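Long-range contacts in malonate decarboxylase acyl carrier protein (Pseudomonas fluorescens, PDB 5VIT), which probably carries acetyl and malonyl groups as thioesters on a phosphoribosyl-dephospho-CoA prosthetic group during malonate decarboxylation: residues L4-P9 with L40-Q45; V30-G35 with P69-D74; E60-G65 with R88-F93; T46-S51 with I75-A80; A10-R15 with G35-L40. One frame throughout, in Å; residues are numbered along the deposited sequence.

Contact 1 of 5, residues L4-P9 with L40-Q45; sequences LSFEFP and LSIQVQ
This is an antiparallel strand pairing, from Leu4 opposite Val44 to Phe8 opposite Leu40. It joins the border strand 2-9 to strand 39-46 in a mixed beta sheet that carries both helices of the chain on one face, a two-layer alpha/beta fold. The segment axes run at 161° to each other, 4.7 Å apart at their closest. Leu4, Phe6 and Phe8 form hydrogen-bonded pairs with Val44, Ile42 and Leu40, each pair sharing two backbone bonds, such as Leu4 N to Val44 O at 2.8 Å. In the non-hydrogen-bonded pairs between them, CA-H groups close on carbonyls, with Glu7 CA 3.2 Å from Leu40 O.

The six apolar side chains of the hydrogen-bonded pairs share the helix-side face, and both rings reach diagonally across the strands. Phe6 CE1 meets Val44 CG2 at 3.9 Å, while Ile42 O lies at the edge of the Phe6 ring. Phe8 sets CD1 and CE1 against Ile42 CD1, with the CD1-CD1 distance 4.1 Å. Phe6 also packs edge-to-face with Phe59 of helix 52-62, and Phe8 does so with Phe63 just beyond it.

The other face carries Ser5, Glu7, Ser41 and Gln43. The glutamine chain bends at CG (chi2 95°), which turns its amide back over strand 2-9, and its OE1 accepts from Ser5 OG at 2.9 Å. With an alanine in place of Gln43, Ser5 OG would probably lose this acceptor, and the face its side-chain bond between the strands. The hydroxyl stands 49° out of the amide carbonyl plane.

Contact 2 of 5, residues V30-G35 with P69-D74; sequences VLLEPG and PALLID
Val30 starts the pairing of strand 27-34 with strand 71-78 by laying CG1 against Ile73 CG2, 3.8 Å away, while its CA-H faces Asp74 O. Leu31 forms an antiparallel hydrogen-bonded pair with Asp74, and its N gives an almost straight bond to Asp74 O (2.7 Å, 176° at the hydrogen). Its CB also touches that of Asp74 on the face turned away from the helices.

Leu32 points to the helix side and lies beside Ile73, both pointing the same way, with Leu32 CD2 3.8 Å from Ile73 CD1. The same methyl reaches on to Leu71 CD1. Glu33 exchanges two backbone bonds with Leu72, the shorter from Leu72 N to Glu33 O at 2.6 Å. Leu71 CB and CD2 press on that carbonyl oxygen as well. On the outer face Glu33 OE2 stays 6.4 Å from Asp74 OD2, a mild mutual repulsion being likely.

Pro34 has no N-H to offer, but it falls in a non-hydrogen-bonded pair with Leu71, where none is needed across the strands. Gly35 N donates to Ala70 O at 2.9 Å from 45° out of the carbonyl plane, and Gly35 CA meets Leu72 CD1 at 3.4 Å. The backbone of Leu71 lies so near that a CB on Gly35 would probably clash with Leu71 C.

Helix 82-96 lies over the apolar face, Leu89 on Val30, Ile96 on Leu32 and Phe93 on Leu71 and Ile73. Strand 18-21 pairs with the other side of 27-34 through Val30 and Leu32, and strand 39-46 borders 71-78 on its other side.

Contact 3 of 5, residues E60-G65 with R88-F93; sequences ERLFDG and RLEQGF
The rings of Phe63 and Phe93 meet obliquely, with planes at 72° and centroids 5.9 Å apart. Phe93 brings CZ and CE1 to the edge of the Phe63 ring, near its plane, the closest pair being Phe93 CZ and Phe63 CE2 at 3.7 Å. Over one face of Phe63 sits its own neighbour Leu62, with CB 4.1 Å above the ring plane and displaced toward the rim. The Phe93 ring has the backbone carbon of Leu89, one helical turn earlier, at its edge. Phe63 also touches Leu40 and Ile42 of strand 39-46, and Phe93 rests on Leu71 and Ile73 of strand 71-78, so the two rings connect both helices with the sheet.

Beside Phe63, Leu62 reaches for helix 82-96 from the last turn of helix 52-62. Its CG stands opposite its backbone N (chi1 -165°), which carries the branch point toward helix 82-96, where the two methyls part. CD2 lies 4.0 Å from Leu89 CD1, and CD1 lies 4.0 Å from Glu90 CG. A serine here would probably open a gap between the helices, leaving Leu89 CD1 and Glu90 CG without the methyls that meet them.

Glu90 offers Leu62 its aliphatic stem, while its carboxylate turns elsewhere: OE2 forms a salt bridge with Arg86, and OE1 a long, weak ion pair with Arg521 of the MdcA chain. Arg61, next to Leu62, bonds through NH2 to Gly494 O of the same MdcA chain. The contact itself is essentially apolar, so its hold rests on the fit of methyls and rings, while the charged ends of Glu90 and Arg61 bond at its margin, partly to MdcA.

Contact 4 of 5, residues T46-S51 with I75-A80; sequences TSVNGS and IHDFGA
Thr46 OG1 (chi1 -176°) and Asp77 CG (chi1 168°) both stand opposite their own backbone N, and on paired strands these torsions bring hydroxyl and carboxylate together, side by side. Thr46 OG1 donates to Asp77 OD2 at 2.6 Å, on the anti side and 19° out of the carboxylate plane. The same OD2 takes Gly79 N at 2.8 Å from above that plane, an Asx turn, while OD1 accepts Ala80 N at 2.9 Å on its syn side. Three donors thus grip this buried carboxylate, fix its rotation and probably help it stay charged.

The backbones pair in parallel: Ser47 N donates to Asp77 O at 3.1 Å, an oxygen also approached by Thr46 CA-H. Ser47 OG comes to the edge of the Phe78 ring, 3.5 Å from CD1, and Val48 CG2 packs on Gly79 CA at 3.8 Å. Phe78 itself touches Ser25, the predicted attachment site of the prosthetic group.

The contact lies near the C-terminal ends of strands 39-46 and 71-78, the parallel pair of a beta-alpha-beta crossover. Segment 46-51 leads into helix 52-62, whose Trp55 packs on Thr46 and Asp77, and Leu28 of strand 27-34 lies against Asp77 and Ala80.

Contact 5 of 5, residues A10-R15 with G35-L40; sequences AGQPGR and GQPGKL
Ala10 and Gly11 bracket Gly38 with two backbone bonds of different geometry. Gly38 N donates to Gly11 O at 2.8 Å, nearly straight at the hydrogen (173°). Ala10 N gives its hydrogen to Gly38 O at 2.9 Å, but from 77° out of the carbonyl plane, well off any lone-pair direction. The CA-H of Gly38 adds a third link, its CA only 2.9 Å from Ala10 O, and Pro37 CA-H lies near Gly11 O as well.

The rest of the loop 10-15 finds backbone partners beyond this pair: Gly11 bonds with Pro68, Gln12 O probably accepts from Ala70 N, and Gly14 N probably donates to Ala70 O. Ala70 thus holds the loop at two points. Lys39 N makes a weak bond of 3.0 Å back to Gln36 O, and its NZ has a long, weak ion pair with Glu7.

Side chains pack beside these bonds. Ala10 CB points at strand 39-46 and meets Leu40 CB at 3.9 Å. The Pro13 ring packs on Gly35 and Pro37, with CB 3.4 Å from Gly35 O and CD 3.9 Å from Pro37 CB. Gln12 bends at CG so that OE1 comes to 3.4 Å from Pro37 CB; its side chain also packs on a polar side chain of another protein chain.

Residues 36-39 form a type II beta turn with Pro37 and Gly38 at its two central positions. The positive phi of Gly38 (80°) suits the third place, and the turn links strand 27-34 to strand 39-46.

From the N terminus, contact 1 closes a loop of 30 residues by setting strand 2-9 against 39-46, and contact 5 nests inside it, joining the loop after 2-9 to the turn before 39-46. Contact 2 opens at 30-35, within both, and closes only at 69-74, so it crosses them and places strand 27-34 on the side of 71-78 away from 39-46. Contact 4 opens at 46-51, after contact 1 has closed, and shuts at 75-80; contact 3 opens at 60-65 and shuts at 88-93. These two cross each other and contact 2. Contacts 4 and 5 hold opposite ends of the sheet, centres about 25 Å apart, while contact 3 joins the two helices.

Contact 1 of 5, residues L4-P9 with L40-Q45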
# COMPACT_ATOMS: atom_id res chain seq x y z
N LEU B 4 15.32 -23.38 16.13
CA LEU B 4 15.16 -22.09 16.78
C LEU B 4 13.82 -22.09 17.49
O LEU B 4 12.88 -22.73 17.04
CB LEU B 4 15.23 -20.95 15.76
CG LEU B 4 16.43 -20.91 14.83
CD1 LEU B 4 16.18 -19.96 13.68
CD2 LEU B 4 17.67 -20.47 15.60
N SER B 5 13.75 -21.36 18.59
CA SER B 5 12.52 -21.27 19.37
C SER B 5 12.16 -19.83 19.58
O SER B 5 13.04 -19.00 19.83
CB SER B 5 12.68 -21.98 20.71
OG SER B 5 13.01 -23.33 20.50
N PHE B 6 10.88 -19.52 19.48
CA PHE B 6 10.42 -18.15 19.67
C PHE B 6 9.20 -18.18 20.55
O PHE B 6 8.50 -19.18 20.61
CB PHE B 6 10.09 -17.48 18.33
CG PHE B 6 11.23 -17.47 17.36
CD1 PHE B 6 11.50 -18.59 16.59
CD2 PHE B 6 12.03 -16.36 17.23
CE1 PHE B 6 12.55 -18.60 15.71
CE2 PHE B 6 13.08 -16.35 16.33
CZ PHE B 6 13.34 -17.48 15.56
N GLU B 7 8.96 -17.07 21.24
CA GLU B 7 7.78 -16.98 22.08
C GLU B 7 7.24 -15.56 22.07
O GLU B 7 7.98 -14.57 22.06
CB GLU B 7 8.10 -17.45 23.50
CG GLU B 7 6.92 -17.42 24.43
CD GLU B 7 7.22 -18.06 25.76
OE1 GLU B 7 6.69 -17.57 26.78
OE2 GLU B 7 7.98 -19.06 25.77
N PHE B 8 5.92 -15.45 22.05
CA PHE B 8 5.28 -14.16 21.91
C PHE B 8 4.07 -14.11 22.78
O PHE B 8 3.48 -15.15 23.08
CB PHE B 8 4.91 -13.89 20.44
CG PHE B 8 6.10 -13.72 19.56
CD1 PHE B 8 6.59 -14.79 18.83
CD2 PHE B 8 6.75 -12.50 19.49
CE1 PHE B 8 7.70 -14.64 18.04
CE2 PHE B 8 7.86 -12.34 18.70
CZ PHE B 8 8.34 -13.41 17.98
N PRO B 9 3.70 -12.89 23.21
CA PRO B 9 2.45 -12.70 23.96
C PRO B 9 1.26 -13.01 23.06
O PRO B 9 1.23 -12.57 21.91
CB PRO B 9 2.50 -11.21 24.34
CG PRO B 9 3.40 -10.59 23.32
CD PRO B 9 4.44 -11.63 23.04
N LEU B 40 2.33 -17.69 22.70
CA LEU B 40 2.47 -18.30 21.39
C LEU B 40 3.88 -18.85 21.28
O LEU B 40 4.84 -18.08 21.29
CB LEU B 40 2.22 -17.28 20.28
CG LEU B 40 2.47 -17.75 18.85
CD1 LEU B 40 1.32 -18.59 18.34
CD2 LEU B 40 2.68 -16.55 17.96
N SER B 41 3.99 -20.17 21.18
CA SER B 41 5.29 -20.83 21.11
C SER B 41 5.58 -21.30 19.69
O SER B 41 4.79 -22.03 19.11
CB SER B 41 5.36 -22.03 22.07
OG SER B 41 5.39 -21.61 23.42
N ILE B 42 6.72 -20.89 19.15
CA ILE B 42 7.08 -21.23 17.78
C ILE B 42 8.42 -21.94 17.74
O ILE B 42 9.42 -21.45 18.28
CB ILE B 42 7.14 -19.99 16.88
CG1 ILE B 42 5.80 -19.25 16.87
CG2 ILE B 42 7.57 -20.39 15.47
CD1 ILE B 42 5.85 -17.85 16.25
N GLN B 43 8.42 -23.10 17.10
CA GLN B 43 9.63 -23.85 16.83
C GLN B 43 9.92 -23.80 15.33
O GLN B 43 9.02 -24.07 14.53
CB GLN B 43 9.47 -25.29 17.29
CG GLN B 43 10.73 -26.10 17.25
CD GLN B 43 11.42 -26.11 18.59
OE1 GLN B 43 11.12 -25.29 19.47
NE2 GLN B 43 12.33 -27.06 18.76
N VAL B 44 11.14 -23.43 14.96
CA VAL B 44 11.53 -23.39 13.56
C VAL B 44 12.71 -24.31 13.31
O VAL B 44 13.73 -24.23 14.00
CB VAL B 44 11.93 -21.96 13.07
CG1 VAL B 44 12.45 -22.00 11.64
CG2 VAL B 44 10.77 -20.99 13.19
N GLN B 45 12.57 -25.19 12.33
CA GLN B 45 13.69 -25.95 11.82
C GLN B 45 13.91 -25.50 10.39
O GLN B 45 12.99 -25.56 9.57
CB GLN B 45 13.41 -27.44 11.88
CG GLN B 45 14.41 -28.19 12.70
CD GLN B 45 13.93 -29.59 13.06
OE1 GLN B 45 12.83 -29.99 12.69
NE2 GLN B 45 14.76 -30.32 13.79

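Contact 2 of 5, residues V30-G35 with P69-D74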
# COMPACT_ATOMS: atom_id res chain seq x y z
N VAL B 30 3.88 -25.54 7.84
CA VAL B 30 3.62 -24.96 9.13
C VAL B 30 2.49 -25.75 9.81
O VAL B 30 1.41 -25.92 9.24
CB VAL B 30 3.25 -23.45 9.02
CG1 VAL B 30 2.93 -22.88 10.38
CG2 VAL B 30 4.39 -22.65 8.40
N LEU B 31 2.77 -26.25 11.01
CA LEU B 31 1.75 -26.92 11.82
C LEU B 31 1.24 -25.92 12.84
O LEU B 31 2.04 -25.25 13.50
CB LEU B 31 2.33 -28.14 12.55
CG LEU B 31 2.77 -29.46 11.88
CD1 LEU B 31 1.57 -30.30 11.54
CD2 LEU B 31 3.68 -29.25 10.68
N LEU B 32 -0.07 -25.79 12.97
CA LEU B 32 -0.63 -24.86 13.95
C LEU B 32 -1.67 -25.57 14.80
O LEU B 32 -2.65 -26.09 14.28
CB LEU B 32 -1.25 -23.63 13.26
CG LEU B 32 -0.37 -22.87 12.26
CD1 LEU B 32 -0.58 -23.37 10.82
CD2 LEU B 32 -0.65 -21.38 12.37
N GLU B 33 -1.43 -25.60 16.12
CA GLU B 33 -2.30 -26.29 17.08
C GLU B 33 -2.60 -25.40 18.29
O GLU B 33 -1.81 -24.50 18.61
CB GLU B 33 -1.65 -27.59 17.57
CG GLU B 33 -1.22 -28.58 16.48
CD GLU B 33 -0.44 -29.79 17.05
OE1 GLU B 33 -1.07 -30.65 17.70
OE2 GLU B 33 0.79 -29.86 16.86
N PRO B 34 -3.72 -25.65 18.97
CA PRO B 34 -4.05 -24.79 20.11
C PRO B 34 -2.94 -24.77 21.16
O PRO B 34 -2.32 -25.80 21.42
CB PRO B 34 -5.34 -25.40 20.68
CG PRO B 34 -5.52 -26.71 19.98
CD PRO B 34 -4.80 -26.62 18.68
N GLY B 35 -2.66 -23.59 21.72
CA GLY B 35 -1.60 -23.44 22.69
C GLY B 35 -2.05 -23.10 24.11
O GLY B 35 -3.21 -23.29 24.47
N PRO B 69 -3.99 -15.66 18.34
CA PRO B 69 -4.45 -16.69 19.27
C PRO B 69 -3.26 -17.43 19.86
O PRO B 69 -2.20 -17.49 19.23
CB PRO B 69 -5.30 -17.60 18.38
CG PRO B 69 -4.78 -17.38 16.99
CD PRO B 69 -4.44 -15.92 16.96
N ALA B 70 -3.42 -17.95 21.07
CA ALA B 70 -2.37 -18.74 21.68
C ALA B 70 -2.29 -20.07 20.94
O ALA B 70 -3.24 -20.85 20.94
CB ALA B 70 -2.63 -18.95 23.18
N LEU B 71 -1.16 -20.30 20.29
CA LEU B 71 -1.00 -21.48 19.45
C LEU B 71 0.34 -22.13 19.70
O LEU B 71 1.24 -21.52 20.28
CB LEU B 71 -1.12 -21.12 17.97
CG LEU B 71 -2.45 -20.58 17.43
CD1 LEU B 71 -2.29 -20.19 15.99
CD2 LEU B 71 -3.53 -21.63 17.57
N LEU B 72 0.44 -23.38 19.27
CA LEU B 72 1.70 -24.09 19.17
C LEU B 72 2.01 -24.17 17.69
O LEU B 72 1.23 -24.71 16.92
CB LEU B 72 1.61 -25.49 19.78
CG LEU B 72 1.96 -25.71 21.26
CD1 LEU B 72 1.55 -24.54 22.10
CD2 LEU B 72 1.31 -26.97 21.78
N ILE B 73 3.13 -23.58 17.29
CA ILE B 73 3.44 -23.53 15.87
C ILE B 73 4.75 -24.23 15.64
O ILE B 73 5.76 -23.92 16.27
CB ILE B 73 3.51 -22.09 15.33
CG1 ILE B 73 2.12 -21.45 15.33
CG2 ILE B 73 4.06 -22.08 13.90
CD1 ILE B 73 2.07 -20.07 14.70
N ASP B 74 4.70 -25.21 14.75
CA ASP B 74 5.90 -25.94 14.36
C ASP B 74 6.17 -25.70 12.87
O ASP B 74 5.31 -25.93 12.01
CB ASP B 74 5.73 -27.42 14.67
CG ASP B 74 7.05 -28.11 14.93
OD1 ASP B 74 8.11 -27.55 14.58
OD2 ASP B 74 7.01 -29.24 15.48

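Contact 3 of 5, residues E60-G65 with R88-F93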
# COMPACT_ATOMS: atom_id res chain seq x y z
N GLU B 60 8.02 -10.56 14.50
CA GLU B 60 7.78 -9.28 15.15
C GLU B 60 6.78 -8.46 14.36
O GLU B 60 5.86 -7.89 14.92
CB GLU B 60 9.08 -8.51 15.30
CG GLU B 60 9.89 -8.91 16.51
CD GLU B 60 11.26 -8.27 16.52
OE1 GLU B 60 11.57 -7.48 15.58
OE2 GLU B 60 12.04 -8.56 17.45
N ARG B 61 6.95 -8.43 13.03
CA ARG B 61 6.09 -7.66 12.15
C ARG B 61 4.73 -8.27 12.02
O ARG B 61 3.71 -7.58 11.98
CB ARG B 61 6.71 -7.55 10.77
CG ARG B 61 7.98 -6.78 10.80
CD ARG B 61 8.27 -6.30 9.45
NE ARG B 61 9.44 -5.44 9.46
CZ ARG B 61 9.83 -4.76 8.40
NH1 ARG B 61 9.11 -4.85 7.28
NH2 ARG B 61 10.91 -3.99 8.45
N LEU B 62 4.72 -9.59 11.94
CA LEU B 62 3.48 -10.32 11.85
C LEU B 62 2.58 -10.04 13.08
O LEU B 62 1.37 -9.87 12.94
CB LEU B 62 3.80 -11.81 11.71
CG LEU B 62 2.70 -12.75 11.26
CD1 LEU B 62 2.17 -12.35 9.88
CD2 LEU B 62 3.25 -14.18 11.28
N PHE B 63 3.18 -9.97 14.26
CA PHE B 63 2.40 -9.83 15.49
C PHE B 63 2.39 -8.41 16.09
O PHE B 63 1.92 -8.21 17.21
CB PHE B 63 2.92 -10.83 16.53
CG PHE B 63 2.98 -12.24 16.03
CD1 PHE B 63 4.08 -13.04 16.27
CD2 PHE B 63 1.93 -12.77 15.29
CE1 PHE B 63 4.14 -14.34 15.78
CE2 PHE B 63 1.98 -14.06 14.80
CZ PHE B 63 3.09 -14.85 15.05
N ASP B 64 2.88 -7.44 15.33
CA ASP B 64 2.95 -6.04 15.76
C ASP B 64 1.56 -5.43 16.00
O ASP B 64 0.82 -5.15 15.06
CB ASP B 64 3.73 -5.22 14.71
CG ASP B 64 3.94 -3.75 15.11
OD1 ASP B 64 4.59 -3.02 14.34
OD2 ASP B 64 3.46 -3.32 16.17
N GLY B 65 1.22 -5.23 17.27
CA GLY B 65 -0.01 -4.56 17.64
C GLY B 65 -1.24 -5.40 17.38
O GLY B 65 -2.36 -4.89 17.28
N ARG B 88 2.54 -18.06 3.90
CA ARG B 88 2.10 -19.33 4.48
C ARG B 88 1.63 -19.24 5.93
O ARG B 88 0.67 -19.91 6.31
CB ARG B 88 3.22 -20.35 4.40
CG ARG B 88 3.29 -20.90 3.03
CD ARG B 88 3.90 -22.24 3.07
NE ARG B 88 3.23 -23.15 2.17
CZ ARG B 88 3.33 -23.12 0.85
NH1 ARG B 88 4.07 -22.19 0.27
NH2 ARG B 88 2.69 -24.03 0.12
N LEU B 89 2.33 -18.44 6.72
CA LEU B 89 1.95 -18.23 8.10
C LEU B 89 0.57 -17.59 8.14
O LEU B 89 -0.25 -17.94 8.99
CB LEU B 89 2.99 -17.37 8.82
CG LEU B 89 4.16 -18.15 9.40
CD1 LEU B 89 5.33 -17.25 9.72
CD2 LEU B 89 3.66 -18.85 10.66
N GLU B 90 0.32 -16.66 7.21
CA GLU B 90 -0.98 -16.01 7.16
C GLU B 90 -2.05 -17.00 6.69
O GLU B 90 -3.16 -17.01 7.23
CB GLU B 90 -0.93 -14.75 6.26
CG GLU B 90 -0.22 -13.56 6.94
CD GLU B 90 0.24 -12.45 5.97
OE1 GLU B 90 0.58 -12.76 4.81
OE2 GLU B 90 0.29 -11.27 6.39
N GLN B 91 -1.70 -17.87 5.73
CA GLN B 91 -2.59 -18.97 5.32
C GLN B 91 -2.96 -19.90 6.48
O GLN B 91 -4.11 -20.33 6.63
CB GLN B 91 -1.95 -19.80 4.21
CG GLN B 91 -1.68 -19.07 2.90
CD GLN B 91 -0.99 -19.96 1.86
OE1 GLN B 91 -0.51 -21.06 2.17
NE2 GLN B 91 -0.93 -19.47 0.61
N GLY B 92 -1.95 -20.24 7.29
CA GLY B 92 -2.15 -21.07 8.46
C GLY B 92 -3.08 -20.44 9.48
O GLY B 92 -4.03 -21.07 9.93
N PHE B 93 -2.81 -19.18 9.84
CA PHE B 93 -3.65 -18.45 10.81
C PHE B 93 -5.07 -18.29 10.31
O PHE B 93 -6.01 -18.33 11.11
CB PHE B 93 -3.05 -17.07 11.11
CG PHE B 93 -1.98 -17.09 12.17
CD1 PHE B 93 -0.63 -17.08 11.82
CD2 PHE B 93 -2.31 -17.12 13.52
CE1 PHE B 93 0.36 -17.10 12.79
CE2 PHE B 93 -1.32 -17.14 14.49
CZ PHE B 93 0.02 -17.13 14.13

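Contact 4 of 5, residues T46-S51 with I75-A80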
# COMPACT_ATOMS: atom_id res chain seq x y z
N THR B 46 15.12 -25.01 10.11
CA THR B 46 15.37 -24.39 8.81
C THR B 46 16.71 -24.87 8.26
O THR B 46 17.64 -25.12 9.01
CB THR B 46 15.33 -22.82 8.90
OG1 THR B 46 15.49 -22.25 7.59
CG2 THR B 46 16.43 -22.28 9.81
N SER B 47 16.79 -25.02 6.95
CA SER B 47 18.02 -25.39 6.27
C SER B 47 19.04 -24.26 6.21
O SER B 47 20.23 -24.50 5.99
CB SER B 47 17.70 -25.85 4.85
OG SER B 47 16.94 -24.86 4.18
N VAL B 48 18.56 -23.03 6.37
CA VAL B 48 19.39 -21.83 6.28
C VAL B 48 20.03 -21.46 7.62
O VAL B 48 19.34 -21.09 8.58
CB VAL B 48 18.58 -20.64 5.79
CG1 VAL B 48 19.51 -19.46 5.48
CG2 VAL B 48 17.74 -21.01 4.58
N ASN B 49 21.36 -21.56 7.70
CA ASN B 49 22.09 -21.26 8.92
C ASN B 49 22.21 -19.76 9.16
O ASN B 49 22.28 -18.99 8.20
CB ASN B 49 23.49 -21.88 8.88
CG ASN B 49 23.46 -23.38 8.77
OD1 ASN B 49 22.82 -24.07 9.57
ND2 ASN B 49 24.16 -23.91 7.77
N GLY B 50 22.24 -19.36 10.43
CA GLY B 50 22.43 -17.97 10.81
C GLY B 50 21.27 -17.05 10.46
O GLY B 50 21.46 -15.85 10.22
N SER B 51 20.05 -17.59 10.45
CA SER B 51 18.90 -16.79 10.03
C SER B 51 17.99 -16.45 11.20
O SER B 51 16.86 -15.98 11.00
CB SER B 51 18.11 -17.51 8.93
OG SER B 51 17.60 -18.75 9.38
N ILE B 75 7.37 -25.21 12.58
CA ILE B 75 7.73 -24.85 11.22
C ILE B 75 8.89 -25.72 10.75
O ILE B 75 9.86 -25.91 11.48
CB ILE B 75 8.12 -23.36 11.12
CG1 ILE B 75 6.88 -22.49 11.32
CG2 ILE B 75 8.80 -23.07 9.80
CD1 ILE B 75 7.20 -21.03 11.44
N HIS B 76 8.76 -26.26 9.54
CA HIS B 76 9.85 -26.98 8.89
C HIS B 76 10.12 -26.30 7.58
O HIS B 76 9.35 -26.42 6.63
CB HIS B 76 9.51 -28.47 8.68
CG HIS B 76 9.16 -29.19 9.95
ND1 HIS B 76 7.97 -29.86 10.12
CD2 HIS B 76 9.85 -29.34 11.11
CE1 HIS B 76 7.94 -30.39 11.33
NE2 HIS B 76 9.06 -30.08 11.96
N ASP B 77 11.22 -25.55 7.54
CA ASP B 77 11.57 -24.73 6.40
C ASP B 77 12.79 -25.23 5.62
O ASP B 77 13.85 -25.50 6.19
CB ASP B 77 11.83 -23.29 6.83
CG ASP B 77 12.48 -22.48 5.74
OD1 ASP B 77 11.74 -22.02 4.85
OD2 ASP B 77 13.72 -22.32 5.73
N PHE B 78 12.63 -25.31 4.30
CA PHE B 78 13.70 -25.70 3.38
C PHE B 78 14.06 -24.47 2.52
O PHE B 78 14.01 -24.52 1.28
CB PHE B 78 13.25 -26.90 2.53
CG PHE B 78 14.36 -27.61 1.78
CD1 PHE B 78 15.68 -27.15 1.81
CD2 PHE B 78 14.06 -28.75 1.02
CE1 PHE B 78 16.68 -27.81 1.11
CE2 PHE B 78 15.06 -29.41 0.31
CZ PHE B 78 16.37 -28.95 0.36
N GLY B 79 14.37 -23.36 3.16
CA GLY B 79 14.88 -22.19 2.45
C GLY B 79 13.88 -21.31 1.72
O GLY B 79 14.21 -20.70 0.70
N ALA B 80 12.66 -21.23 2.23
CA ALA B 80 11.67 -20.33 1.68
C ALA B 80 12.14 -18.87 1.85
O ALA B 80 12.83 -18.56 2.81
CB ALA B 80 10.33 -20.54 2.35

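Contact 5 of 5, residues A10-R15 with G35-L40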
# COMPACT_ATOMS: atom_id res chain seq x y z
N ALA B 10 0.31 -13.77 23.58
CA ALA B 10 -0.87 -14.13 22.80
C ALA B 10 -2.14 -14.06 23.65
O ALA B 10 -2.08 -13.78 24.84
CB ALA B 10 -0.70 -15.51 22.19
N GLY B 11 -3.28 -14.31 23.03
CA GLY B 11 -4.55 -14.24 23.73
C GLY B 11 -5.00 -15.62 24.16
O GLY B 11 -4.22 -16.39 24.72
N GLN B 12 -6.26 -15.93 23.88
CA GLN B 12 -6.86 -17.20 24.26
C GLN B 12 -6.43 -18.28 23.26
O GLN B 12 -6.11 -17.97 22.11
CB GLN B 12 -8.38 -17.06 24.31
CG GLN B 12 -9.02 -17.40 25.66
CD GLN B 12 -8.27 -16.85 26.87
OE1 GLN B 12 -7.39 -17.50 27.42
NE2 GLN B 12 -8.64 -15.65 27.29
N PRO B 13 -6.40 -19.55 23.69
CA PRO B 13 -6.00 -20.58 22.72
C PRO B 13 -6.89 -20.60 21.47
O PRO B 13 -8.12 -20.56 21.59
CB PRO B 13 -6.14 -21.89 23.50
CG PRO B 13 -6.88 -21.53 24.76
CD PRO B 13 -6.57 -20.11 25.04
N GLY B 14 -6.26 -20.65 20.30
CA GLY B 14 -6.98 -20.92 19.07
C GLY B 14 -7.63 -22.27 19.28
O GLY B 14 -7.26 -23.00 20.21
N ARG B 15 -8.61 -22.65 18.47
CA ARG B 15 -9.27 -23.89 18.83
C ARG B 15 -9.34 -24.92 17.70
O ARG B 15 -9.66 -26.08 17.94
CB ARG B 15 -10.67 -23.60 19.39
CG ARG B 15 -11.81 -23.47 18.39
CD ARG B 15 -12.96 -22.67 19.01
NE ARG B 15 -12.99 -21.28 18.55
CZ ARG B 15 -13.90 -20.38 18.94
NH1 ARG B 15 -14.83 -20.71 19.82
NH2 ARG B 15 -13.86 -19.14 18.45
N GLY B 35 -2.66 -23.59 21.72
CA GLY B 35 -1.60 -23.44 22.69
C GLY B 35 -2.05 -23.10 24.11
O GLY B 35 -3.21 -23.29 24.47
N GLN B 36 -1.10 -22.60 24.91
CA GLN B 36 -1.35 -22.19 26.30
C GLN B 36 -1.65 -20.70 26.39
O GLN B 36 -0.85 -19.89 25.91
CB GLN B 36 -0.13 -22.54 27.17
CG GLN B 36 0.12 -24.03 27.24
CD GLN B 36 -1.12 -24.77 27.74
OE1 GLN B 36 -1.71 -24.39 28.76
NE2 GLN B 36 -1.58 -25.74 26.97
N PRO B 37 -2.78 -20.33 27.01
CA PRO B 37 -3.30 -18.95 27.02
C PRO B 37 -2.24 -17.90 27.38
O PRO B 37 -1.38 -18.15 28.24
CB PRO B 37 -4.43 -18.99 28.06
CG PRO B 37 -4.34 -20.35 28.70
CD PRO B 37 -3.66 -21.25 27.74
N GLY B 38 -2.28 -16.75 26.70
CA GLY B 38 -1.29 -15.71 26.89
C GLY B 38 0.03 -15.93 26.15
O GLY B 38 0.88 -15.03 26.13
N LYS B 39 0.21 -17.10 25.54
CA LYS B 39 1.50 -17.47 24.98
C LYS B 39 1.44 -18.12 23.58
O LYS B 39 0.60 -18.98 23.30
CB LYS B 39 2.21 -18.41 25.95
CG LYS B 39 3.70 -18.48 25.75
CD LYS B 39 4.32 -19.55 26.63
CE LYS B 39 4.11 -19.26 28.10
NZ LYS B 39 4.86 -20.24 28.92
N LEU B 40 2.33 -17.69 22.70
CA LEU B 40 2.47 -18.30 21.39
C LEU B 40 3.88 -18.85 21.28
O LEU B 40 4.84 -18.08 21.29
CB LEU B 40 2.22 -17.28 20.28
CG LEU B 40 2.47 -17.75 18.85
CD1 LEU B 40 1.32 -18.59 18.34
CD2 LEU B 40 2.68 -16.55 17.96